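Local coordinates for protein teicoplanin pseudoaglycone deacetylases Orf2 (Actinoplanes teichomyceticus, PDB 3DFK) that probably acts as a zinc-dependent deacetylase on teicoplanin pseudoaglycone, hydrolysing a linear amide other than a peptide bond, at residues Ser14-Asp19 with His161-Ala166; Gly46-Pro51 with Arg94-Ile99; Asp139-Ile144 with His176-Pro181. One frame throughout, in Å; residues are numbered along the deposited sequence.

Interaction 1: Ser14-Asp19 with His161-Ala166. With ZN (zinc ion), chain B; DKA (decanoic acid), chain C.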
loop_
_atom_site.group_PDB
_atom_site.type_symbol
_atom_site.label_atom_id
_atom_site.label_comp_id
_atom_site.label_asym_id
_atom_site.label_seq_id
_atom_site.Cartn_x
_atom_site.Cartn_y
_atom_site.Cartn_z
ATOM N N SER A 14 0.345 -4.443 -2.364
ATOM C CA SER A 14 0.699 -3.154 -1.782
ATOM C C SER A 14 0.723 -2.107 -2.899
ATOM O O SER A 14 1.292 -2.355 -3.965
ATOM C CB SER A 14 2.084 -3.253 -1.136
ATOM O OG SER A 14 2.386 -2.089 -0.385
ATOM N N PRO A 15 0.103 -0.927 -2.678
ATOM C CA PRO A 15 0.248 0.093 -3.704
ATOM C C PRO A 15 1.704 0.520 -3.873
ATOM O O PRO A 15 2.225 0.479 -4.993
ATOM C CB PRO A 15 -0.608 1.272 -3.195
ATOM C CG PRO A 15 -1.347 0.789 -2.012
ATOM C CD PRO A 15 -0.736 -0.508 -1.543
ATOM N N HIS A 16 2.355 0.879 -2.762
ATOM C CA HIS A 16 3.697 1.434 -2.796
ATOM C C HIS A 16 4.633 0.579 -1.995
ATOM O O HIS A 16 4.196 -0.270 -1.211
ATOM C CB HIS A 16 3.737 2.816 -2.180
ATOM C CG HIS A 16 2.899 3.820 -2.909
ATOM N ND1 HIS A 16 1.881 4.517 -2.294
ATOM C CD2 HIS A 16 2.933 4.239 -4.192
ATOM C CE1 HIS A 16 1.323 5.331 -3.175
ATOM N NE2 HIS A 16 1.936 5.176 -4.336
ATOM N N LEU A 17 5.923 0.853 -2.174
ATOM C CA LEU A 17 6.976 0.176 -1.424
ATOM C C LEU A 17 7.034 0.704 0.027
ATOM O O LEU A 17 7.827 1.597 0.351
ATOM C CB LEU A 17 8.304 0.345 -2.168
ATOM C CG LEU A 17 8.332 -0.271 -3.577
ATOM C CD1 LEU A 17 9.401 0.355 -4.457
ATOM C CD2 LEU A 17 8.468 -1.816 -3.557
ATOM N N ASP A 18 6.146 0.163 0.865
ATOM C CA ASP A 18 6.040 0.399 2.322
ATOM C C ASP A 18 4.648 0.100 2.879
ATOM O O ASP A 18 4.490 -0.173 4.055
ATOM C CB ASP A 18 6.501 1.790 2.776
ATOM C CG ASP A 18 5.728 2.920 2.137
ATOM O OD1 ASP A 18 4.831 2.664 1.311
ATOM O OD2 ASP A 18 6.056 4.078 2.458
ATOM N N ASP A 19 3.627 0.157 2.035
ATOM C CA ASP A 19 2.271 0.197 2.564
ATOM C C ASP A 19 1.861 -1.102 3.245
ATOM O O ASP A 19 1.236 -1.074 4.304
ATOM C CB ASP A 19 1.272 0.549 1.466
ATOM C CG ASP A 19 1.383 1.995 1.028
ATOM O OD1 ASP A 19 1.340 2.894 1.887
ATOM O OD2 ASP A 19 1.524 2.217 -0.182
ATOM N N HIS A 161 -5.191 8.304 -1.571
ATOM C CA HIS A 161 -4.073 8.434 -2.504
ATOM C C HIS A 161 -4.498 7.751 -3.795
ATOM O O HIS A 161 -5.044 6.642 -3.741
ATOM C CB HIS A 161 -2.804 7.767 -1.959
ATOM C CG HIS A 161 -1.571 8.092 -2.744
ATOM N ND1 HIS A 161 -1.347 7.619 -4.021
ATOM C CD2 HIS A 161 -0.502 8.859 -2.435
ATOM C CE1 HIS A 161 -0.194 8.085 -4.463
ATOM N NE2 HIS A 161 0.342 8.831 -3.516
ATOM N N PRO A 162 -4.284 8.414 -4.951
ATOM C CA PRO A 162 -4.737 7.838 -6.234
ATOM C C PRO A 162 -4.151 6.456 -6.497
ATOM O O PRO A 162 -4.836 5.599 -7.080
ATOM C CB PRO A 162 -4.185 8.801 -7.283
ATOM C CG PRO A 162 -3.905 10.087 -6.546
ATOM C CD PRO A 162 -3.635 9.728 -5.119
ATOM N N ASP A 163 -2.903 6.239 -6.078
ATOM C CA ASP A 163 -2.256 4.949 -6.304
ATOM C C ASP A 163 -2.894 3.866 -5.433
ATOM O O ASP A 163 -2.953 2.690 -5.823
ATOM C CB ASP A 163 -0.740 4.997 -6.045
ATOM C CG ASP A 163 0.025 5.852 -7.081
ATOM O OD1 ASP A 163 -0.510 6.072 -8.187
ATOM O OD2 ASP A 163 1.175 6.261 -6.793
ATOM N N HIS A 164 -3.335 4.266 -4.237
ATOM C CA HIS A 164 -4.013 3.354 -3.334
ATOM C C HIS A 164 -5.375 2.999 -3.872
ATOM O O HIS A 164 -5.772 1.834 -3.863
ATOM C CB HIS A 164 -4.146 3.954 -1.935
ATOM C CG HIS A 164 -2.861 3.951 -1.168
ATOM N ND1 HIS A 164 -2.789 3.574 0.154
ATOM C CD2 HIS A 164 -1.594 4.226 -1.557
ATOM C CE1 HIS A 164 -1.531 3.650 0.560
ATOM N NE2 HIS A 164 -0.788 4.056 -0.453
ATOM N N GLU A 165 -6.093 3.999 -4.376
ATOM C CA GLU A 165 -7.410 3.706 -4.934
ATOM C C GLU A 165 -7.307 2.807 -6.169
ATOM O O GLU A 165 -8.122 1.917 -6.330
ATOM C CB GLU A 165 -8.171 4.997 -5.256
ATOM C CG GLU A 165 -8.609 5.713 -3.977
ATOM C CD GLU A 165 -9.405 6.992 -4.197
ATOM O OE1 GLU A 165 -9.476 7.489 -5.345
ATOM O OE2 GLU A 165 -9.938 7.499 -3.186
ATOM N N ALA A 166 -6.327 3.045 -7.033
ATOM C CA ALA A 166 -6.145 2.244 -8.252
ATOM C C ALA A 166 -5.815 0.806 -7.896
ATOM O O ALA A 166 -6.343 -0.127 -8.506
ATOM C CB ALA A 166 -5.037 2.831 -9.140
HETATM ZN ZN ZN B . 1.313 4.293 -0.319
HETATM C C1 DKA C . 3.503 5.646 0.786
HETATM O O1 DKA C . 2.634 6.173 1.502
HETATM C C2 DKA C . 4.735 6.425 0.376
HETATM C C3 DKA C . 5.179 5.967 -1.011
HETATM C C4 DKA C . 5.569 7.142 -1.892
HETATM C C5 DKA C . 4.521 7.445 -2.953
HETATM C C6 DKA C . 4.419 8.954 -3.160
HETATM C C7 DKA C . 3.438 9.323 -4.269
HETATM C C8 DKA C . 3.371 10.849 -4.370
HETATM C C9 DKA C . 2.002 11.433 -4.047
HETATM C C10 DKA C . 1.387 12.041 -5.287
HETATM O O2 DKA C . 3.375 4.482 0.388
HETATM O O HOH W 1 0.926 6.221 0.132
#
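Asp-163 OD2 is gripped by two N-H groups, His-16 NE2 from across the contact and the backbone N of Ser-98 from a third loop. The histidine bond is short and nearly straight, 2.8 Å from His-16 NE2 to Asp-163 OD2 with 170° at the hydrogen. It lies in the imidazole plane and meets the anti lone pair of OD2, the carboxylate being turned well away from the ring plane. The other oxygen, OD1, pairs with Arg-101, and the whole group is thereby fixed in rotation.

With NE2 so engaged, His-16 presents ND1 to the zinc ion at 2.1 Å. Asp-19 binds it through OD2 at 2.1 Å, with OD1 a longer second approach at 2.6 Å; His-164 NE2, decanoic acid O2 and a water complete the shell. His-164 is steadied twice over: Pro-15 CG sits above the centre of its ring face, 3.5 Å from the centroid, and its ND1 is held by Asp-187 in the second shell.

A chi1 of -169° turns the His-161 ring back over the start of helix 162-178, where His-161 ND1 accepts from Asp-163 N at 2.9 Å as an N-cap. Its face receives the CE1 edge of His-16 in an edge-to-face pair, planes 79° apart. Replacing it with an alanine would probably leave Asp-163 N without its capping acceptor, and the His-16 edge and decanoic acid tail without the ring they pack against. The arrangement is consistent with the zinc site of PIG-L family deacetylases, with His-16, Asp-19 and His-164 as the ligands.

Interaction 2: Gly46-Pro51 with Arg94-Ile99. With DKA (decanoic acid), chain C.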
loop_
_atom_site.group_PDB
_atom_site.type_symbol
_atom_site.label_atom_id
_atom_site.label_comp_id
_atom_site.label_asym_id
_atom_site.label_seq_id
_atom_site.Cartn_x
_atom_site.Cartn_y
_atom_site.Cartn_z
ATOM N N GLY A 46 7.430 0.263 -10.343
ATOM C CA GLY A 46 8.033 0.262 -11.676
ATOM C C GLY A 46 9.260 1.149 -11.745
ATOM O O GLY A 46 9.288 2.228 -11.148
ATOM N N ALA A 47 10.263 0.704 -12.500
ATOM C CA ALA A 47 11.526 1.417 -12.650
ATOM C C ALA A 47 11.300 2.773 -13.286
ATOM O O ALA A 47 10.537 2.896 -14.241
ATOM C CB ALA A 47 12.488 0.601 -13.500
ATOM N N ALA A 48 11.942 3.793 -12.738
ATOM C CA ALA A 48 11.836 5.136 -13.292
ATOM C C ALA A 48 13.236 5.658 -13.529
ATOM O O ALA A 48 14.164 5.342 -12.789
ATOM C CB ALA A 48 11.053 6.055 -12.361
ATOM N N GLN A 49 13.394 6.426 -14.591
ATOM C CA GLN A 49 14.692 6.981 -14.927
ATOM C C GLN A 49 14.552 8.474 -15.204
ATOM O O GLN A 49 13.470 8.925 -15.599
ATOM C CB GLN A 49 15.332 6.216 -16.106
ATOM C CG GLN A 49 14.414 5.887 -17.299
ATOM C CD GLN A 49 15.202 5.640 -18.604
ATOM O OE1 GLN A 49 16.170 6.350 -18.911
ATOM N NE2 GLN A 49 14.772 4.640 -19.379
ATOM N N PRO A 50 15.630 9.250 -14.984
ATOM C CA PRO A 50 15.531 10.670 -15.325
ATOM C C PRO A 50 15.194 10.850 -16.811
ATOM O O PRO A 50 15.408 9.931 -17.613
ATOM C CB PRO A 50 16.925 11.219 -14.999
ATOM C CG PRO A 50 17.514 10.232 -14.029
ATOM C CD PRO A 50 16.959 8.905 -14.442
ATOM N N PRO A 51 14.657 12.023 -17.179
ATOM C CA PRO A 51 14.434 13.158 -16.286
ATOM C C PRO A 51 13.229 12.985 -15.380
ATOM O O PRO A 51 12.205 12.420 -15.800
ATOM C CB PRO A 51 14.207 14.334 -17.249
ATOM C CG PRO A 51 14.502 13.814 -18.617
ATOM C CD PRO A 51 14.261 12.342 -18.559
ATOM N N ARG A 94 5.369 -3.333 -12.271
ATOM C CA ARG A 94 5.919 -2.507 -13.347
ATOM C C ARG A 94 5.342 -1.078 -13.404
ATOM O O ARG A 94 5.763 -0.266 -14.229
ATOM C CB ARG A 94 5.646 -3.196 -14.689
ATOM C CG ARG A 94 4.165 -3.236 -15.019
ATOM C CD ARG A 94 3.896 -3.690 -16.452
ATOM N NE ARG A 94 2.507 -4.105 -16.637
ATOM C CZ ARG A 94 1.581 -3.442 -17.325
ATOM N NH1 ARG A 94 1.860 -2.284 -17.898
ATOM N NH2 ARG A 94 0.361 -3.947 -17.428
ATOM N N PHE A 95 4.376 -0.768 -12.555
ATOM C CA PHE A 95 3.662 0.518 -12.695
ATOM C C PHE A 95 4.397 1.646 -12.026
ATOM O O PHE A 95 4.954 1.476 -10.942
ATOM C CB PHE A 95 2.233 0.394 -12.181
ATOM C CG PHE A 95 1.479 -0.682 -12.875
ATOM C CD1 PHE A 95 0.872 -0.430 -14.094
ATOM C CD2 PHE A 95 1.458 -1.975 -12.359
ATOM C CE1 PHE A 95 0.198 -1.448 -14.789
ATOM C CE2 PHE A 95 0.802 -2.997 -13.040
ATOM C CZ PHE A 95 0.158 -2.731 -14.252
ATOM N N LEU A 96 4.381 2.805 -12.678
ATOM C CA LEU A 96 5.070 3.968 -12.159
ATOM C C LEU A 96 4.260 4.658 -11.080
ATOM O O LEU A 96 3.086 4.992 -11.297
ATOM C CB LEU A 96 5.329 4.979 -13.290
ATOM C CG LEU A 96 6.265 4.580 -14.431
ATOM C CD1 LEU A 96 6.361 5.702 -15.431
ATOM C CD2 LEU A 96 7.639 4.227 -13.915
ATOM N N ASP A 97 4.927 4.955 -9.964
ATOM C CA ASP A 97 4.374 5.762 -8.890
ATOM C C ASP A 97 3.826 7.059 -9.492
ATOM O O ASP A 97 4.324 7.534 -10.507
ATOM C CB ASP A 97 5.478 6.135 -7.904
ATOM C CG ASP A 97 4.949 6.875 -6.693
ATOM O OD1 ASP A 97 4.461 8.031 -6.818
ATOM O OD2 ASP A 97 5.043 6.308 -5.602
ATOM N N SER A 98 2.814 7.616 -8.848
ATOM C CA SER A 98 2.175 8.835 -9.354
ATOM C C SER A 98 3.173 9.977 -9.614
ATOM O O SER A 98 2.932 10.801 -10.481
ATOM C CB SER A 98 1.032 9.263 -8.435
ATOM O OG SER A 98 1.531 9.621 -7.167
ATOM N N ILE A 99 4.293 10.031 -8.890
ATOM C CA ILE A 99 5.270 11.120 -9.130
ATOM C C ILE A 99 6.079 10.998 -10.417
ATOM O O ILE A 99 6.798 11.934 -10.804
ATOM C CB ILE A 99 6.217 11.365 -7.946
ATOM C CG1 ILE A 99 7.016 10.088 -7.630
ATOM C CG2 ILE A 99 5.432 11.830 -6.754
ATOM C CD1 ILE A 99 8.240 10.348 -6.760
HETATM C C1 DKA C . 3.503 5.646 0.786
HETATM O O1 DKA C . 2.634 6.173 1.502
HETATM C C2 DKA C . 4.735 6.425 0.376
HETATM C C3 DKA C . 5.179 5.967 -1.011
HETATM C C4 DKA C . 5.569 7.142 -1.892
HETATM C C5 DKA C . 4.521 7.445 -2.953
HETATM C C6 DKA C . 4.419 8.954 -3.160
HETATM C C7 DKA C . 3.438 9.323 -4.269
HETATM C C8 DKA C . 3.371 10.849 -4.370
HETATM C C9 DKA C . 2.002 11.433 -4.047
HETATM C C10 DKA C . 1.387 12.041 -5.287
HETATM O O2 DKA C . 3.375 4.482 0.388
HETATM O O HOH W 2 7.464 3.651 -9.472
#
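Gly-46 and Phe-95 make the one direct hydrogen bond between these two loops: Gly-46 N donates to Phe-95 O at 2.8 Å. The donor stands well above the carbonyl plane, 49° out of it, so the bond is not aimed at a lone pair. Beside it, Gly-46 CA approaches Arg-94 O at 3.5 Å in a CA-H...O contact. The backbones are so close that a beta carbon at Gly-46 would run into the carbonyl oxygens of both Arg-94 and Phe-95.

Further along, Leu-96 reaches across with a single methyl. Its chi1 of -65°, with CD1 extended, leaves Leu-96 CD2 facing the other loop, 3.2 Å from Ala-47 O and 4.2 Å from Ala-48 CB. A water closes the other flank, donating to Gly-46 O at 2.9 Å and accepting from Asp-97 N, so two polar backbone atoms too far apart to bond directly share one partner.

In the next shell, Asp-97 turns its carboxylate onto the residues that follow. Asp-97 OD1 accepts from Ile-99 N at 2.9 Å on its anti lone pair, nearly straight at 169°, forming an Asx turn. At the other end, Arg-94 CG lies over the centre of the Phe-95 ring, while the guanidinium is held by Asp-139 and Glu-135. The Phe-95 ring itself is buried against helix 126-147.

Asp-97 has been seen to bind zinc in company with His-16 and Asp-163, and here Asp-97, Ser-98 and Ile-99 all lie alongside the decanoic acid chain. The arrangement is that of a Rossmann-like fold, with both loops beyond the C-terminal ends of parallel strands 37-42 and 89-92: the 94-99 loop lines the active-site pocket, and the 46-51 loop packs behind it.

Interaction 3: Asp139-Ile144 with His176-Pro181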
loop_
_atom_site.group_PDB
_atom_site.type_symbol
_atom_site.label_atom_id
_atom_site.label_comp_id
_atom_site.label_asym_id
_atom_site.label_seq_id
_atom_site.Cartn_x
_atom_site.Cartn_y
_atom_site.Cartn_z
ATOM N N ASP A 139 -2.527 -7.401 -14.532
ATOM C CA ASP A 139 -1.343 -7.942 -13.859
ATOM C C ASP A 139 -1.722 -8.745 -12.625
ATOM O O ASP A 139 -1.161 -9.821 -12.385
ATOM C CB ASP A 139 -0.324 -6.845 -13.527
ATOM C CG ASP A 139 0.508 -6.441 -14.748
ATOM O OD1 ASP A 139 0.066 -6.706 -15.889
ATOM O OD2 ASP A 139 1.602 -5.879 -14.573
ATOM N N ILE A 140 -2.680 -8.247 -11.855
ATOM C CA ILE A 140 -3.128 -8.976 -10.673
ATOM C C ILE A 140 -3.777 -10.314 -11.057
ATOM O O ILE A 140 -3.518 -11.342 -10.417
ATOM C CB ILE A 140 -4.056 -8.134 -9.785
ATOM C CG1 ILE A 140 -3.285 -6.946 -9.202
ATOM C CG2 ILE A 140 -4.646 -8.980 -8.621
ATOM C CD1 ILE A 140 -4.230 -5.885 -8.565
ATOM N N ARG A 141 -4.592 -10.307 -12.111
ATOM C CA ARG A 141 -5.180 -11.568 -12.594
ATOM C C ARG A 141 -4.104 -12.598 -12.966
ATOM O O ARG A 141 -4.234 -13.767 -12.622
ATOM C CB ARG A 141 -6.160 -11.320 -13.739
ATOM C CG ARG A 141 -7.517 -10.787 -13.230
ATOM C CD ARG A 141 -8.630 -10.826 -14.270
ATOM N NE ARG A 141 -8.146 -10.385 -15.569
ATOM C CZ ARG A 141 -8.182 -9.137 -16.032
ATOM N NH1 ARG A 141 -8.721 -8.142 -15.335
ATOM N NH2 ARG A 141 -7.678 -8.892 -17.231
ATOM N N SER A 142 -3.035 -12.143 -13.614
ATOM C CA SER A 142 -1.886 -12.990 -13.962
ATOM C C SER A 142 -1.191 -13.558 -12.728
ATOM O O SER A 142 -0.848 -14.745 -12.689
ATOM C CB SER A 142 -0.895 -12.212 -14.829
ATOM O OG SER A 142 -1.523 -11.828 -16.033
ATOM N N ILE A 143 -0.993 -12.724 -11.711
ATOM C CA ILE A 143 -0.367 -13.189 -10.469
ATOM C C ILE A 143 -1.269 -14.175 -9.733
ATOM O O ILE A 143 -0.778 -15.149 -9.170
ATOM C CB ILE A 143 0.045 -12.006 -9.570
ATOM C CG1 ILE A 143 1.168 -11.234 -10.265
ATOM C CG2 ILE A 143 0.510 -12.484 -8.185
ATOM C CD1 ILE A 143 1.263 -9.801 -9.830
ATOM N N ILE A 144 -2.579 -13.929 -9.760
ATOM C CA ILE A 144 -3.538 -14.859 -9.164
ATOM C C ILE A 144 -3.411 -16.216 -9.848
ATOM O O ILE A 144 -3.348 -17.234 -9.174
ATOM C CB ILE A 144 -5.010 -14.341 -9.215
ATOM C CG1 ILE A 144 -5.214 -13.189 -8.216
ATOM C CG2 ILE A 144 -5.998 -15.465 -8.879
ATOM C CD1 ILE A 144 -6.465 -12.341 -8.475
ATOM N N HIS A 176 -12.712 -10.507 -7.900
ATOM C CA HIS A 176 -14.110 -10.801 -8.220
ATOM C C HIS A 176 -14.202 -11.740 -9.427
ATOM O O HIS A 176 -14.935 -12.735 -9.387
ATOM C CB HIS A 176 -14.859 -9.490 -8.490
ATOM C CG HIS A 176 -16.308 -9.665 -8.806
ATOM N ND1 HIS A 176 -16.952 -8.902 -9.756
ATOM C CD2 HIS A 176 -17.241 -10.506 -8.303
ATOM C CE1 HIS A 176 -18.219 -9.271 -9.829
ATOM N NE2 HIS A 176 -18.425 -10.224 -8.940
ATOM N N GLU A 177 -13.453 -11.426 -10.477
ATOM C CA GLU A 177 -13.415 -12.220 -11.705
ATOM C C GLU A 177 -12.870 -13.616 -11.469
ATOM O O GLU A 177 -13.404 -14.593 -12.005
ATOM C CB GLU A 177 -12.599 -11.505 -12.789
ATOM C CG GLU A 177 -13.294 -10.235 -13.310
ATOM C CD GLU A 177 -12.528 -9.516 -14.415
ATOM O OE1 GLU A 177 -11.780 -10.173 -15.178
ATOM O OE2 GLU A 177 -12.705 -8.279 -14.538
ATOM N N LYS A 178 -11.814 -13.700 -10.663
ATOM C CA LYS A 178 -11.166 -14.981 -10.339
ATOM C C LYS A 178 -11.789 -15.743 -9.169
ATOM O O LYS A 178 -11.357 -16.865 -8.852
ATOM C CB LYS A 178 -9.671 -14.755 -10.081
ATOM C CG LYS A 178 -8.904 -14.215 -11.272
ATOM C CD LYS A 178 -8.658 -15.291 -12.310
ATOM C CE LYS A 178 -7.852 -14.753 -13.477
ATOM N NZ LYS A 178 -7.622 -15.807 -14.504
ATOM N N ASN A 179 -12.784 -15.137 -8.527
ATOM C CA ASN A 179 -13.483 -15.698 -7.373
ATOM C C ASN A 179 -12.532 -16.101 -6.253
ATOM O O ASN A 179 -12.542 -17.253 -5.804
ATOM C CB ASN A 179 -14.385 -16.879 -7.787
ATOM C CG ASN A 179 -15.521 -17.125 -6.813
ATOM O OD1 ASN A 179 -15.911 -16.248 -6.035
ATOM N ND2 ASN A 179 -16.059 -18.337 -6.848
ATOM N N VAL A 180 -11.684 -15.158 -5.838
ATOM C CA VAL A 180 -10.855 -15.348 -4.641
ATOM C C VAL A 180 -11.243 -14.333 -3.553
ATOM O O VAL A 180 -11.530 -13.164 -3.880
ATOM C CB VAL A 180 -9.301 -15.488 -4.937
ATOM C CG1 VAL A 180 -8.962 -15.496 -6.425
ATOM C CG2 VAL A 180 -8.452 -14.536 -4.137
ATOM N N PRO A 181 -11.313 -14.789 -2.278
ATOM C CA PRO A 181 -11.718 -13.924 -1.180
ATOM C C PRO A 181 -10.743 -12.774 -1.062
ATOM O O PRO A 181 -9.536 -12.965 -1.240
ATOM C CB PRO A 181 -11.559 -14.802 0.062
ATOM C CG PRO A 181 -11.425 -16.164 -0.417
ATOM C CD PRO A 181 -10.969 -16.148 -1.816
#
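Arg-141 bends at CG-CD (chi3 -42°) while Glu-177 runs extended beyond CG, and the two chains meet with Arg-141 CD only 3.3 Å from Glu-177 OE1. The ion pair that results is long, 3.7 Å from Arg-141 NE to Glu-177 OE1. Although the guanidinium and carboxylate planes are nearly parallel, 14° apart, the oxygen lies well out of the guanidinium plane and no N-H points at it. The polar attraction is of charge only, and the directed partner of Arg-141 is Asp-138, one turn back on its own helix, which takes NH2.

Lys-178 bends too, at CB-CG, and crosses Arg-141 at about a right angle. Lys-178 CE rests on Arg-141 CB at 3.8 Å, while NZ travels on to a salt bridge with Asp-145. The two side chains thus pack their aliphatic stems together and send their like-charged ends to separate acids. The helices concerned, 126-147 and 162-178, pack side by side against the sheet, and the second is the connection of the beta-alpha-beta crossover from strand 151-155 to its parallel neighbour 182-185.

At the C-terminal end of that helix Asn-179 adopts a positive phi in a Schellman motif, turning the chain toward the next strand. Val-180 therefore faces helix 126-147, where Val-180 CG1 touches Ile-144 CG2 at 3.8 Å. Ile-144 CG2 also lies 3.9 Å from Lys-178 CB, resting against both the lysine stem and the valine.

In the fold
Interactions 1 and 2 lie about 14 Å apart, centre to centre, and touch near the C-terminal ends of the central parallel strands, where residues 97-99 of interaction 2 join interaction 1 in lining the zinc and decanoic acid pocket. Along the chain interaction 2 is nested within the loop closed by interaction 1; interaction 3 follows interaction 2 in series, while its segments alternate with those of interaction 1. Its centre is about 18 Å from that of interaction 1 and about 24 Å from that of interaction 2. Helix 162-178 runs from the metal site to interaction 3, and helix 126-147 meets the 94-99 loop through Asp-139 and helix 162-178 through Arg-141 and Ile-144.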